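Local coordinates for Lmo0131 protein (Listeria monocytogenes, PDB 4Q6J) that is of unsettled function but carries an EAL domain of TIM-barrel type and may hydrolyse cyclic di-GMP as a cyclic-guanylate-specific phosphodiesterase, at residues 8-13 with 45-50; 20-25 with 74-79; 65-70 with 102-107. All coordinates share one frame; numbering follows the deposited sequence. Where two conformers were deposited one is given.

The three contacts follow the N-terminal part of the EAL domain from its periphery inward and out again. Interaction 1 pins the first helix to a hairpin turn, about 24 Å from the centre of the chain. Interaction 2, about 11 Å from that centre, sets strand 20-29 against helix 66-83, and interaction 3 joins the start of that same helix to helix 102-115. Centres of 1 and 2 lie 19 Å apart, yet Ile50 CD1 reaches Tyr23 OH at 3.2 Å; 2 and 3 meet where Tyr20 CE1 packs 3.3 Å from Met69 CG. Interactions 1 and 3 do not touch. Ethanediol binds at Gln25, and two acetates sit at Thr103.

Interaction 1: 8-13 with 45-50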
loop_
_atom_site.group_PDB
_atom_site.type_symbol
_atom_site.label_atom_id
_atom_site.label_comp_id
_atom_site.label_asym_id
_atom_site.label_seq_id
_atom_site.Cartn_x
_atom_site.Cartn_y
_atom_site.Cartn_z
ATOM N N SER B 8 3.743 -22.465 -14.461
ATOM C CA SER B 8 4.762 -21.490 -14.127
ATOM C C SER B 8 6.113 -21.840 -14.768
ATOM O O SER B 8 6.855 -20.959 -15.174
ATOM C CB SER B 8 4.940 -21.394 -12.615
ATOM O OG SER B 8 4.009 -22.200 -11.936
ATOM N N THR B 9 6.453 -23.126 -14.808
ATOM C CA THR B 9 7.697 -23.557 -15.439
ATOM C C THR B 9 7.947 -22.994 -16.838
ATOM O O THR B 9 8.995 -22.433 -17.103
ATOM C CB THR B 9 7.701 -25.065 -15.557
ATOM O OG1 THR B 9 7.717 -25.659 -14.243
ATOM C CG2 THR B 9 8.896 -25.507 -16.352
ATOM N N GLU B 10 6.973 -23.153 -17.727
ATOM C CA GLU B 10 7.077 -22.644 -19.088
ATOM C C GLU B 10 7.332 -21.128 -19.113
ATOM O O GLU B 10 8.126 -20.627 -19.907
ATOM C CB GLU B 10 5.812 -22.995 -19.845
ATOM C CG GLU B 10 5.686 -22.307 -21.164
ATOM C CD GLU B 10 4.496 -22.814 -21.963
ATOM O OE1 GLU B 10 3.905 -23.863 -21.585
ATOM O OE2 GLU B 10 4.156 -22.153 -22.974
ATOM N N ILE B 11 6.667 -20.409 -18.216
ATOM C CA ILE B 11 6.939 -18.979 -17.999
ATOM C C ILE B 11 8.393 -18.676 -17.601
ATOM O O ILE B 11 9.072 -17.932 -18.293
ATOM C CB ILE B 11 5.938 -18.353 -16.981
ATOM C CG1 ILE B 11 4.555 -18.237 -17.636
ATOM C CG2 ILE B 11 6.430 -17.004 -16.476
ATOM C CD1 ILE B 11 3.468 -17.771 -16.745
ATOM N N TRP B 12 8.854 -19.307 -16.533
ATOM C CA TRP B 12 10.175 -19.072 -15.979
ATOM C C TRP B 12 11.235 -19.411 -17.017
ATOM O O TRP B 12 12.239 -18.748 -17.095
ATOM C CB TRP B 12 10.359 -19.858 -14.664
ATOM C CG TRP B 12 9.680 -19.205 -13.502
ATOM C CD1 TRP B 12 8.522 -18.525 -13.533
ATOM C CD2 TRP B 12 10.133 -19.160 -12.138
ATOM N NE1 TRP B 12 8.214 -18.048 -12.295
ATOM C CE2 TRP B 12 9.189 -18.421 -11.416
ATOM C CE3 TRP B 12 11.249 -19.664 -11.465
ATOM C CZ2 TRP B 12 9.311 -18.186 -10.055
ATOM C CZ3 TRP B 12 11.362 -19.426 -10.115
ATOM C CH2 TRP B 12 10.406 -18.685 -9.426
ATOM N N ASP B 13 11.076 -20.427 -17.858
ATOM C CA ASP B 13 12.083 -20.726 -18.866
ATOM C C ASP B 13 12.107 -19.667 -19.967
ATOM O O ASP B 13 13.161 -19.385 -20.530
ATOM C CB ASP B 13 11.905 -22.120 -19.448
ATOM C CG ASP B 13 13.211 -22.692 -19.975
ATOM O OD1 ASP B 13 14.279 -22.085 -19.717
ATOM O OD2 ASP B 13 13.174 -23.753 -20.633
ATOM N N LYS B 45 7.095 -13.934 -24.868
ATOM C CA LYS B 45 6.711 -14.997 -25.769
ATOM C C LYS B 45 7.170 -16.288 -25.130
ATOM O O LYS B 45 8.366 -16.464 -24.922
ATOM C CB LYS B 45 7.366 -14.824 -27.147
ATOM C CG LYS B 45 6.625 -15.607 -28.215
ATOM C CD LYS B 45 7.482 -15.936 -29.407
ATOM C CE LYS B 45 6.652 -16.206 -30.679
ATOM N NZ LYS B 45 5.823 -17.438 -30.638
ATOM N N THR B 46 6.226 -17.176 -24.815
ATOM C CA THR B 46 6.560 -18.506 -24.278
ATOM C C THR B 46 6.414 -19.570 -25.354
ATOM O O THR B 46 6.318 -19.261 -26.537
ATOM C CB THR B 46 5.660 -18.897 -23.117
ATOM O OG1 THR B 46 4.393 -19.314 -23.638
ATOM C CG2 THR B 46 5.491 -17.719 -22.131
ATOM N N ALA B 47 6.389 -20.827 -24.935
ATOM C CA ALA B 47 6.327 -21.923 -25.880
ATOM C C ALA B 47 4.983 -21.932 -26.575
ATOM O O ALA B 47 4.895 -22.148 -27.777
ATOM C CB ALA B 47 6.567 -23.246 -25.176
ATOM N N THR B 48 3.928 -21.683 -25.813
ATOM C CA THR B 48 2.583 -21.933 -26.306
ATOM C C THR B 48 1.754 -20.660 -26.495
ATOM O O THR B 48 0.630 -20.717 -26.988
ATOM C CB THR B 48 1.845 -22.930 -25.384
ATOM O OG1 THR B 48 1.697 -22.370 -24.078
ATOM C CG2 THR B 48 2.619 -24.237 -25.285
ATOM N N THR B 49 2.307 -19.510 -26.125
ATOM C CA THR B 49 1.534 -18.282 -26.161
ATOM C C THR B 49 2.414 -17.049 -26.018
ATOM O O THR B 49 3.639 -17.158 -26.015
ATOM C CB THR B 49 0.430 -18.306 -25.069
ATOM O OG1 THR B 49 -0.572 -17.324 -25.344
ATOM C CG2 THR B 49 1.024 -18.091 -23.682
ATOM N N ILE B 50 1.767 -15.882 -25.942
ATOM C CA ILE B 50 2.419 -14.588 -25.713
ATOM C C ILE B 50 1.695 -13.886 -24.575
ATOM O O ILE B 50 0.488 -13.651 -24.648
ATOM C CB ILE B 50 2.459 -13.694 -26.996
ATOM C CG1 ILE B 50 3.048 -14.486 -28.154
ATOM C CG2 ILE B 50 3.327 -12.465 -26.782
ATOM C CD1 ILE B 50 3.421 -13.694 -29.320
#
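A single carboxylate oxygen makes this polar contact: Glu10, on the N-terminal helix 8-16, reaches into the turn between strands 35-45 and 50-51 at the edge of the domain. The chain of Glu10 leaves the helix with CG anti to the backbone N (chi1 169°) and stays straight beyond it, an extended shape that carries the carboxylate across to the loop. There OE2 does nearly all the work. Thr48 donates to Glu10 OE2 twice, through the backbone N at 2.9 Å and through OG1 at 2.7 Å. The backbone donor meets OE2 almost along the line of its C-O bond, though the N-H is bent, at 135°; the hydroxyl comes in on the syn side, 16° out of the carboxylate plane. Thr46 OG1 also stands 2.9 Å from Glu10 OE2, but Thr49 O is within reach of its proton too, which leaves that bond unsettled.

The turn that receives the glutamate closes an antiparallel hairpin: strands 35-45 and 50-51 pair on either side of it, and Thr46 N bonds to Thr49 O at 2.9 Å within the loop. Both Thr46 and Thr48 hold OG1 between their backbone N and carbonyl carbon, which turns the two hydroxyls to the same oxygen. Ala47 adds its CB, 3.4 Å from Glu10 OE2. With so many donors around it, the carboxylate would probably favour its charged form. Ile6 touches Ile11, Thr46 and Thr48, joining helix and turn by an apolar contact as well, while the helix's Ser8 and Thr9 hydroxyls bond to Glu215 of the second subunit.

Interaction 2: 20-25 with 74-79. With EDO (1,2-ethanediol), chain L.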
loop_
_atom_site.group_PDB
_atom_site.type_symbol
_atom_site.label_atom_id
_atom_site.label_comp_id
_atom_site.label_asym_id
_atom_site.label_seq_id
_atom_site.Cartn_x
_atom_site.Cartn_y
_atom_site.Cartn_z
ATOM N N TYR B 20 11.532 -11.868 -24.826
ATOM C CA TYR B 20 10.540 -10.782 -24.789
ATOM C C TYR B 20 10.206 -10.301 -26.184
ATOM O O TYR B 20 11.001 -10.480 -27.093
ATOM C CB TYR B 20 11.058 -9.594 -23.978
ATOM C CG TYR B 20 11.451 -9.916 -22.552
ATOM C CD1 TYR B 20 10.493 -10.092 -21.570
ATOM C CD2 TYR B 20 12.779 -10.024 -22.186
ATOM C CE1 TYR B 20 10.841 -10.387 -20.268
ATOM C CE2 TYR B 20 13.139 -10.316 -20.893
ATOM C CZ TYR B 20 12.168 -10.491 -19.934
ATOM O OH TYR B 20 12.538 -10.781 -18.643
ATOM N N LEU B 21 9.034 -9.701 -26.351
ATOM C CA LEU B 21 8.696 -8.996 -27.586
ATOM C C LEU B 21 8.262 -7.607 -27.214
ATOM O O LEU B 21 7.633 -7.432 -26.207
ATOM C CB LEU B 21 7.520 -9.663 -28.307
ATOM C CG LEU B 21 7.660 -11.086 -28.845
ATOM C CD1 LEU B 21 6.327 -11.563 -29.358
ATOM C CD2 LEU B 21 8.691 -11.121 -29.927
ATOM N N LEU B 22 8.569 -6.601 -28.022
ATOM C CA LEU B 22 8.006 -5.294 -27.744
ATOM C C LEU B 22 6.846 -5.086 -28.725
ATOM O O LEU B 22 7.028 -5.173 -29.938
ATOM C CB LEU B 22 9.054 -4.194 -27.874
ATOM C CG LEU B 22 8.692 -2.876 -27.198
ATOM C CD1 LEU B 22 8.605 -3.091 -25.709
ATOM C CD2 LEU B 22 9.666 -1.753 -27.532
ATOM N N TYR B 23 5.648 -4.866 -28.185
ATOM C CA TYR B 23 4.489 -4.543 -28.988
ATOM C C TYR B 23 4.293 -3.053 -28.898
ATOM O O TYR B 23 4.886 -2.402 -28.029
ATOM C CB TYR B 23 3.261 -5.294 -28.484
ATOM C CG TYR B 23 3.151 -6.743 -28.946
ATOM C CD1 TYR B 23 4.227 -7.392 -29.560
ATOM C CD2 TYR B 23 1.963 -7.450 -28.788
ATOM C CE1 TYR B 23 4.128 -8.693 -29.986
ATOM C CE2 TYR B 23 1.852 -8.770 -29.212
ATOM C CZ TYR B 23 2.935 -9.382 -29.811
ATOM O OH TYR B 23 2.822 -10.689 -30.233
ATOM N N TYR B 24 3.452 -2.514 -29.784
ATOM C CA TYR B 24 3.286 -1.063 -29.959
ATOM C C TYR B 24 1.821 -0.695 -30.102
ATOM O O TYR B 24 1.108 -1.302 -30.901
ATOM C CB TYR B 24 4.012 -0.606 -31.230
ATOM C CG TYR B 24 5.470 -0.910 -31.193
ATOM C CD1 TYR B 24 6.336 -0.122 -30.452
ATOM C CD2 TYR B 24 5.991 -2.005 -31.869
ATOM C CE1 TYR B 24 7.682 -0.402 -30.386
ATOM C CE2 TYR B 24 7.348 -2.296 -31.814
ATOM C CZ TYR B 24 8.182 -1.489 -31.062
ATOM O OH TYR B 24 9.521 -1.754 -30.989
ATOM N N GLN B 25 1.364 0.303 -29.359
ATOM C CA GLN B 25 -0.011 0.758 -29.531
ATOM C C GLN B 25 -0.019 2.206 -30.067
ATOM O O GLN B 25 0.562 3.096 -29.445
ATOM C CB GLN B 25 -0.817 0.623 -28.233
ATOM C CG GLN B 25 -2.297 0.889 -28.509
ATOM C CD GLN B 25 -3.226 0.771 -27.302
ATOM O OE1 GLN B 25 -2.864 1.138 -26.188
ATOM N NE2 GLN B 25 -4.444 0.274 -27.534
ATOM N N ALA B 74 14.316 -0.961 -23.617
ATOM C CA ALA B 74 14.982 0.235 -24.083
ATOM C C ALA B 74 15.754 0.022 -25.381
ATOM O O ALA B 74 15.702 0.849 -26.291
ATOM C CB ALA B 74 15.873 0.775 -23.028
ATOM N N GLU B 75 16.480 -1.077 -25.472
ATOM C CA GLU B 75 17.261 -1.313 -26.673
ATOM C C GLU B 75 16.419 -1.576 -27.919
ATOM O O GLU B 75 16.712 -1.067 -28.995
ATOM C CB GLU B 75 18.253 -2.430 -26.420
ATOM C CG GLU B 75 19.061 -2.075 -25.226
ATOM C CD GLU B 75 20.147 -3.066 -24.890
ATOM O OE1 GLU B 75 20.440 -3.959 -25.725
ATOM O OE2 GLU B 75 20.713 -2.934 -23.776
ATOM N N THR B 76 15.383 -2.383 -27.755
ATOM C CA THR B 76 14.444 -2.652 -28.821
ATOM C C THR B 76 13.774 -1.358 -29.278
ATOM O O THR B 76 13.642 -1.119 -30.473
ATOM C CB THR B 76 13.369 -3.616 -28.348
ATOM O OG1 THR B 76 14.011 -4.772 -27.862
ATOM C CG2 THR B 76 12.443 -3.998 -29.467
ATOM N N ALA B 77 13.373 -0.520 -28.327
ATOM C CA ALA B 77 12.707 0.739 -28.667
ATOM C C ALA B 77 13.654 1.675 -29.416
ATOM O O ALA B 77 13.277 2.297 -30.400
ATOM C CB ALA B 77 12.161 1.431 -27.435
ATOM N N ILE B 78 14.882 1.774 -28.948
ATOM C CA ILE B 78 15.841 2.658 -29.587
ATOM C C ILE B 78 16.112 2.242 -31.037
ATOM O O ILE B 78 16.162 3.069 -31.937
ATOM C CB ILE B 78 17.125 2.725 -28.759
ATOM C CG1 ILE B 78 16.849 3.573 -27.518
ATOM C CG2 ILE B 78 18.279 3.248 -29.589
ATOM C CD1 ILE B 78 17.920 3.540 -26.484
ATOM N N LYS B 79 16.270 0.947 -31.267
ATOM C CA LYS B 79 16.455 0.459 -32.619
ATOM C C LYS B 79 15.251 0.820 -33.488
ATOM O O LYS B 79 15.390 1.287 -34.613
ATOM C CB LYS B 79 16.647 -1.051 -32.583
ATOM C CG LYS B 79 17.976 -1.475 -32.015
ATOM C CD LYS B 79 17.905 -2.923 -31.521
ATOM C CE LYS B 79 19.265 -3.514 -31.203
ATOM N NZ LYS B 79 20.182 -2.488 -30.680
HETATM C C1 EDO L . -8.481 -0.469 -24.752
HETATM O O1 EDO L . -9.093 0.608 -25.464
HETATM C C2 EDO L . -6.989 -0.270 -24.614
HETATM O O2 EDO L . -6.351 -0.310 -25.888
#
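Thr76 sets CG2 anti to its backbone N, which points the methyl at Leu22 CB across the gap between strand 20-29 and helix 66-83, while chi1 of Leu22 (-162°) takes its branch end on to Ala77. The methyl CG2 of Thr76 lands 3.7 Å from Leu22 CB. One branch of the leucine, CD2, goes past Thr76 to Ala77, where it comes to rest 4.0 Å from CB and equally near the backbone N. The CB of Tyr24 does not point at the helix, but its ring crosses obliquely to Thr76 and carries OH to within 4.0 Å of Thr76 CG2. Leu22 CB and Tyr24 OH thus meet that one methyl from neighbouring directions.

The strand and helix axes approach to 9.1 Å at an angle of 48°, and the nearest pair of CA atoms is Leu22 and Thr76. This is a strand of the curled sheet of the TIM-barrel-type EAL fold packing against one of its helices. Phe72 and Val73, one turn earlier on the helix, also touch Leu22, and Gln80 touches Tyr24 one turn later. Elsewhere on the strand, Gln25 NE2 gives a fairly straight bond to O2 of an ethanediol, probably from the crystallisation liquor, 2.6 Å at 162°, while also bonding to Ser237 O; its OE1 accepts from Gln232.

Since the hydroxyl of Thr76 is bonded back to Phe72 O in its own helix, threonine presents a methyl to the strand and behaves here as an apolar residue: between these two segments the contact is van der Waals, largely between buried hydrocarbon groups, with no hydrogen bond.

Interaction 3: 65-70 with 102-107; sequences ATREMQ and STYMTF. With ACY (acetic acid), chain S; ACY (acetic acid), chain C.
The axes of helices 66-70 and 102-107 stay 13.0 Å apart and run in broadly the same direction, at 26°, with Arg67 and Tyr104 closest by CA. Both belong to the helical layer outside the sheet of the TIM-barrel-type EAL domain, and long side chains span the gap. Arg67 leaves with CG anti to its backbone N and then bends at chi2 (51°), which lays its guanidinium at the tyrosine. CD1 of Tyr104 stands over the centre of one guanidinium face, 3.7 Å above the plane. The two planes are nearly perpendicular at 87°, so the ring offers its edge and the arginine its face. Arg67 NH2 reaches on to Phe107, 3.0 Å from its CD2, with planes oblique to each other. The arginine's charge is also engaged by its salt bridge from NE to Asp71.

At the N-terminal end of helix 102-115, Thr103 helps bind two acetates, probably from the crystallisation liquor, shared with Ser101 and the third subunit: its N bonds to one and its OG1 to the other. Tyr98 packs edge-to-face with Tyr104. One water links the helices, accepting from Tyr104 OH at 2.7 Å and donating to Gln70 O at 3.1 Å.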
loop_
_atom_site.group_PDB
_atom_site.type_symbol
_atom_site.label_atom_id
_atom_site.label_comp_id
_atom_site.label_asym_id
_atom_site.label_seq_id
_atom_site.Cartn_x
_atom_site.Cartn_y
_atom_site.Cartn_z
ATOM N N ALA B 65 14.730 -10.641 -12.737
ATOM C CA ALA B 65 14.948 -10.399 -14.173
ATOM C C ALA B 65 14.515 -9.002 -14.667
ATOM O O ALA B 65 14.562 -8.709 -15.864
ATOM C CB ALA B 65 14.251 -11.492 -15.004
ATOM N N THR B 66 14.145 -8.142 -13.729
ATOM C CA THR B 66 13.622 -6.828 -14.057
ATOM C C THR B 66 14.638 -6.030 -14.867
ATOM O O THR B 66 14.259 -5.265 -15.718
ATOM C CB THR B 66 13.175 -5.982 -12.829
ATOM O OG1 THR B 66 14.185 -5.975 -11.833
ATOM C CG2 THR B 66 11.881 -6.501 -12.233
ATOM N N ARG B 67 15.922 -6.199 -14.589
ATOM C CA ARG B 67 16.914 -5.429 -15.299
ATOM C C ARG B 67 17.010 -5.831 -16.766
ATOM O O ARG B 67 17.035 -4.956 -17.638
ATOM C CB ARG B 67 18.265 -5.484 -14.618
ATOM C CG ARG B 67 19.294 -4.624 -15.333
ATOM C CD ARG B 67 18.830 -3.206 -15.604
ATOM N NE ARG B 67 19.819 -2.538 -16.437
ATOM C CZ ARG B 67 20.871 -1.864 -15.975
ATOM N NH1 ARG B 67 21.073 -1.709 -14.673
ATOM N NH2 ARG B 67 21.726 -1.321 -16.824
ATOM N N GLU B 68 17.059 -7.143 -17.013
ATOM C CA GLU B 68 17.042 -7.727 -18.357
ATOM C C GLU B 68 15.878 -7.184 -19.179
ATOM O O GLU B 68 16.020 -6.825 -20.341
ATOM C CB GLU B 68 16.890 -9.256 -18.274
ATOM C CG GLU B 68 18.168 -10.018 -17.915
ATOM C CD GLU B 68 18.278 -10.387 -16.437
ATOM O OE1 GLU B 68 18.986 -11.363 -16.147
ATOM O OE2 GLU B 68 17.687 -9.703 -15.570
HETATM N N MSE B 69 14.715 -7.137 -18.558
HETATM C CA MSE B 69 13.513 -6.783 -19.251
HETATM C C MSE B 69 13.559 -5.316 -19.657
HETATM O O MSE B 69 13.307 -4.993 -20.822
HETATM C CB MSE B 69 12.284 -7.122 -18.397
HETATM C CG MSE B 69 11.007 -7.230 -19.193
HETATM SE SE MSE B 69 9.425 -7.108 -18.077
HETATM C CE MSE B 69 10.140 -5.812 -16.855
ATOM N N GLN B 70 13.908 -4.440 -18.710
ATOM C CA GLN B 70 14.041 -2.999 -18.989
ATOM C C GLN B 70 15.025 -2.769 -20.109
ATOM O O GLN B 70 14.749 -2.026 -21.023
ATOM C CB GLN B 70 14.499 -2.189 -17.758
ATOM C CG GLN B 70 13.486 -2.018 -16.681
ATOM C CD GLN B 70 12.150 -1.453 -17.151
ATOM O OE1 GLN B 70 12.071 -0.558 -18.003
ATOM N NE2 GLN B 70 11.088 -1.994 -16.593
ATOM N N SER B 102 19.870 6.477 -9.736
ATOM C CA SER B 102 20.861 7.184 -10.507
ATOM C C SER B 102 21.701 6.193 -11.262
ATOM O O SER B 102 22.102 6.453 -12.370
ATOM C CB SER B 102 21.735 8.047 -9.620
ATOM O OG SER B 102 20.928 9.009 -9.003
ATOM N N THR B 103 21.956 5.050 -10.663
ATOM C CA THR B 103 22.786 4.077 -11.317
ATOM C C THR B 103 22.129 3.575 -12.611
ATOM O O THR B 103 22.771 3.499 -13.657
ATOM C CB THR B 103 23.128 2.951 -10.354
ATOM O OG1 THR B 103 24.063 3.437 -9.375
ATOM C CG2 THR B 103 23.739 1.818 -11.095
ATOM N N TYR B 104 20.838 3.268 -12.555
ATOM C CA TYR B 104 20.134 2.915 -13.783
ATOM C C TYR B 104 20.041 4.089 -14.731
ATOM O O TYR B 104 20.252 3.943 -15.902
ATOM C CB TYR B 104 18.714 2.405 -13.539
ATOM C CG TYR B 104 18.079 2.069 -14.865
ATOM C CD1 TYR B 104 18.482 0.959 -15.558
ATOM C CD2 TYR B 104 17.125 2.900 -15.452
ATOM C CE1 TYR B 104 17.942 0.657 -16.777
ATOM C CE2 TYR B 104 16.582 2.602 -16.683
ATOM C CZ TYR B 104 17.005 1.486 -17.345
ATOM O OH TYR B 104 16.514 1.161 -18.588
HETATM N N MSE B 105 19.678 5.253 -14.228
HETATM C CA MSE B 105 19.368 6.360 -15.116
HETATM C C MSE B 105 20.621 6.909 -15.772
HETATM O O MSE B 105 20.566 7.596 -16.787
HETATM C CB MSE B 105 18.573 7.447 -14.385
HETATM C CG MSE B 105 17.121 7.018 -14.056
HETATM SE SE MSE B 105 15.997 6.657 -15.656
HETATM C CE MSE B 105 15.560 8.527 -16.068
ATOM N N THR B 106 21.766 6.595 -15.191
ATOM C CA THR B 106 23.046 6.986 -15.770
ATOM C C THR B 106 23.389 6.073 -16.905
ATOM O O THR B 106 23.756 6.520 -17.966
ATOM C CB THR B 106 24.140 6.929 -14.734
ATOM O OG1 THR B 106 24.030 8.094 -13.911
ATOM C CG2 THR B 106 25.503 6.900 -15.403
ATOM N N PHE B 107 23.233 4.779 -16.696
ATOM C CA PHE B 107 23.346 3.861 -17.811
ATOM C C PHE B 107 22.401 4.158 -18.978
ATOM O O PHE B 107 22.782 4.006 -20.132
ATOM C CB PHE B 107 23.088 2.440 -17.373
ATOM C CG PHE B 107 23.216 1.479 -18.486
ATOM C CD1 PHE B 107 24.449 1.290 -19.101
ATOM C CD2 PHE B 107 22.118 0.809 -18.969
ATOM C CE1 PHE B 107 24.583 0.412 -20.150
ATOM C CE2 PHE B 107 22.258 -0.075 -19.996
ATOM C CZ PHE B 107 23.489 -0.270 -20.587
HETATM C C ACY S . 20.785 5.120 -6.598
HETATM O O ACY S . 21.628 4.934 -7.480
HETATM O OXT ACY S . 20.572 4.278 -5.714
HETATM C CH3 ACY S . 19.972 6.375 -6.599
HETATM C C ACY C . 21.125 2.134 -7.139
HETATM O O ACY C . 22.216 2.654 -6.890
HETATM O OXT ACY C . 20.198 2.779 -7.649
HETATM C CH3 ACY C . 20.891 0.698 -6.794
HETATM O O HOH W 1 14.109 0.732 -19.796
#